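Local coordinates for protein dihydrodipicolinate synthase (Oceanobacillus iheyensis HTE831, PDB 3D0C) that probably acts as a 4-hydroxy-tetrahydrodipicolinate synthase, a TIM-barrel lyase of the DapA family expected to use pyruvate in lysine biosynthesis, at residues 113-118 with 127-132. The protein carries 1 engineered substitution. Numbering follows the deposited sequence.
Sequences HQPVHP and EYYRNI
Pro115 meets Tyr128 and Tyr129 where, in this TIM barrel, the loop after strand 109-112 packs against helix 122-135, the next helix of the beta/alpha alternation. Van der Waals packing carries the contact. The pyrrolidine ring is held by two tyrosines in succession: its CG sits 3.7 Å from Tyr128 CE2, and its CD lies 3.5 Å from Tyr129 OH, the Tyr129 side chain crossing the proline at about a right angle. The two phenols take different routes from the helix: Tyr128 has CG anti to its own backbone N (chi1 178°), whereas Tyr129 has CG anti to the carbonyl carbon (chi1 -70°), which carries its hydroxyl end to the proline. On the same side of the Tyr128 ring plane as Pro115, His117 brings CE1 to 4.0 Å from Tyr128 CE1. The two aromatic planes stand at 76° with centroids 5.7 Å apart, an oblique pair. On the other side of the Tyr128 ring, Ile132 CD1 lies 3.6 Å above the plane, offset toward the rim.

No direct hydrogen bond joins the segments; their polar link is a water. Tyr128 OH is bonded to Tyr90 O besides accepting from this water, so its buried hydroxyl has two partners. Tyr129 leans on Val153 and Leu157 of helix 152-157, and its side chain lies about 7 Å from that of Tyr143, the predicted proton donor/acceptor. Across the dimer interface, His117 packs on Pro281 of the second subunit. The bridging water donates to both His113 O and Tyr128 OH, each 2.8 Å from its oxygen.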
loop_
_atom_site.group_PDB
_atom_site.type_symbol
_atom_site.label_atom_id
_atom_site.label_comp_id
_atom_site.label_asym_id
_atom_site.label_seq_id
_atom_site.Cartn_x
_atom_site.Cartn_y
_atom_site.Cartn_z
ATOM N N HIS A 113 -9.618 2.675 -4.005
ATOM C CA HIS A 113 -8.839 2.522 -2.788
ATOM C C HIS A 113 -7.720 3.550 -2.760
ATOM O O HIS A 113 -7.384 4.172 -3.784
ATOM C CB HIS A 113 -8.187 1.131 -2.757
ATOM C CG HIS A 113 -9.080 0.034 -2.265
ATOM N ND1 HIS A 113 -9.265 -0.227 -0.922
ATOM C CD2 HIS A 113 -9.790 -0.911 -2.927
ATOM C CE1 HIS A 113 -10.040 -1.284 -0.782
ATOM N NE2 HIS A 113 -10.376 -1.720 -1.985
ATOM N N GLN A 114 -7.136 3.720 -1.583
ATOM C CA GLN A 114 -6.004 4.619 -1.444
ATOM C C GLN A 114 -4.911 3.992 -2.303
ATOM O O GLN A 114 -4.669 2.775 -2.245
ATOM C CB GLN A 114 -5.525 4.691 0.012
ATOM C CG GLN A 114 -4.109 5.245 0.162
ATOM C CD GLN A 114 -3.614 5.259 1.600
ATOM O OE1 GLN A 114 -3.864 4.328 2.374
ATOM N NE2 GLN A 114 -2.887 6.313 1.960
ATOM N N PRO A 115 -4.250 4.805 -3.130
ATOM C CA PRO A 115 -3.182 4.273 -3.983
ATOM C C PRO A 115 -2.110 3.576 -3.142
ATOM O O PRO A 115 -1.653 4.127 -2.142
ATOM C CB PRO A 115 -2.641 5.521 -4.672
ATOM C CG PRO A 115 -3.850 6.426 -4.746
ATOM C CD PRO A 115 -4.514 6.230 -3.408
ATOM N N VAL A 116 -1.712 2.369 -3.534
ATOM C CA VAL A 116 -0.683 1.646 -2.789
ATOM C C VAL A 116 0.702 2.247 -3.022
ATOM O O VAL A 116 1.638 1.966 -2.277
ATOM C CB VAL A 116 -0.630 0.140 -3.177
ATOM C CG1 VAL A 116 -1.963 -0.539 -2.842
ATOM C CG2 VAL A 116 -0.311 -0.014 -4.658
ATOM N N HIS A 117 0.836 3.081 -4.046
ATOM C CA HIS A 117 2.140 3.682 -4.339
ATOM C C HIS A 117 2.712 4.412 -3.125
ATOM O O HIS A 117 2.002 5.180 -2.482
ATOM C CB HIS A 117 2.034 4.685 -5.490
ATOM C CG HIS A 117 1.308 4.167 -6.690
ATOM N ND1 HIS A 117 -0.026 3.828 -6.660
ATOM C CD2 HIS A 117 1.718 3.979 -7.966
ATOM C CE1 HIS A 117 -0.410 3.460 -7.871
ATOM N NE2 HIS A 117 0.629 3.544 -8.682
ATOM N N PRO A 118 4.003 4.184 -2.798
ATOM C CA PRO A 118 4.636 4.850 -1.653
ATOM C C PRO A 118 4.903 6.335 -1.920
ATOM O O PRO A 118 5.083 7.117 -0.983
ATOM C CB PRO A 118 5.935 4.059 -1.456
ATOM C CG PRO A 118 6.254 3.585 -2.835
ATOM C CD PRO A 118 4.892 3.143 -3.344
ATOM N N GLU A 127 -4.443 13.422 -11.282
ATOM C CA GLU A 127 -4.341 12.725 -12.568
ATOM C C GLU A 127 -4.719 11.247 -12.447
ATOM O O GLU A 127 -5.418 10.691 -13.301
ATOM C CB GLU A 127 -2.919 12.855 -13.119
ATOM C CG GLU A 127 -2.523 14.281 -13.433
ATOM C CD GLU A 127 -3.448 14.918 -14.450
ATOM O OE1 GLU A 127 -3.505 14.410 -15.592
ATOM O OE2 GLU A 127 -4.124 15.919 -14.106
ATOM N N TYR A 128 -4.247 10.617 -11.380
ATOM C CA TYR A 128 -4.528 9.208 -11.110
ATOM C C TYR A 128 -6.036 9.002 -11.051
ATOM O O TYR A 128 -6.614 8.191 -11.796
ATOM C CB TYR A 128 -3.903 8.814 -9.765
ATOM C CG TYR A 128 -4.172 7.391 -9.346
ATOM C CD1 TYR A 128 -3.429 6.339 -9.871
ATOM C CD2 TYR A 128 -5.180 7.093 -8.429
ATOM C CE1 TYR A 128 -3.681 5.020 -9.495
ATOM C CE2 TYR A 128 -5.442 5.786 -8.047
ATOM C CZ TYR A 128 -4.690 4.752 -8.582
ATOM O OH TYR A 128 -4.957 3.460 -8.196
ATOM N N TYR A 129 -6.676 9.748 -10.160
ATOM C CA TYR A 129 -8.119 9.640 -9.986
ATOM C C TYR A 129 -8.935 9.976 -11.226
ATOM O O TYR A 129 -9.839 9.248 -11.617
ATOM C CB TYR A 129 -8.574 10.542 -8.834
ATOM C CG TYR A 129 -8.140 10.064 -7.470
ATOM C CD1 TYR A 129 -8.392 8.755 -7.055
ATOM C CD2 TYR A 129 -7.486 10.921 -6.589
ATOM C CE1 TYR A 129 -8.001 8.314 -5.794
ATOM C CE2 TYR A 129 -7.091 10.491 -5.323
ATOM C CZ TYR A 129 -7.351 9.187 -4.934
ATOM O OH TYR A 129 -6.958 8.757 -3.688
ATOM N N ARG A 130 -8.622 11.094 -11.850
ATOM C CA ARG A 130 -9.374 11.499 -13.031
ATOM C C ARG A 130 -9.296 10.527 -14.214
ATOM O O ARG A 130 -10.301 10.300 -14.897
ATOM C CB ARG A 130 -8.924 12.892 -13.477
ATOM C CG ARG A 130 -9.712 13.413 -14.658
ATOM C CD ARG A 130 -9.740 14.921 -14.622
ATOM N NE ARG A 130 -8.393 15.464 -14.570
ATOM C CZ ARG A 130 -8.098 16.621 -14.001
ATOM N NH1 ARG A 130 -9.064 17.334 -13.440
ATOM N NH2 ARG A 130 -6.851 17.066 -14.009
ATOM N N ASN A 131 -8.113 9.975 -14.487
ATOM C CA ASN A 131 -7.999 9.049 -15.601
ATOM C C ASN A 131 -8.815 7.774 -15.341
ATOM O O ASN A 131 -9.335 7.175 -16.274
ATOM C CB ASN A 131 -6.534 8.696 -15.867
ATOM C CG ASN A 131 -5.720 9.892 -16.336
ATOM O OD1 ASN A 131 -6.270 10.894 -16.809
ATOM N ND2 ASN A 131 -4.401 9.787 -16.221
ATOM N N ILE A 132 -8.939 7.358 -14.083
ATOM C CA ILE A 132 -9.700 6.153 -13.798
ATOM C C ILE A 132 -11.211 6.390 -13.931
ATOM O O ILE A 132 -11.903 5.642 -14.632
ATOM C CB ILE A 132 -9.347 5.599 -12.400
ATOM C CG1 ILE A 132 -7.868 5.195 -12.391
ATOM C CG2 ILE A 132 -10.245 4.409 -12.044
ATOM C CD1 ILE A 132 -7.369 4.774 -11.065
HETATM O O HOH W 1 -5.925 2.729 -5.632
#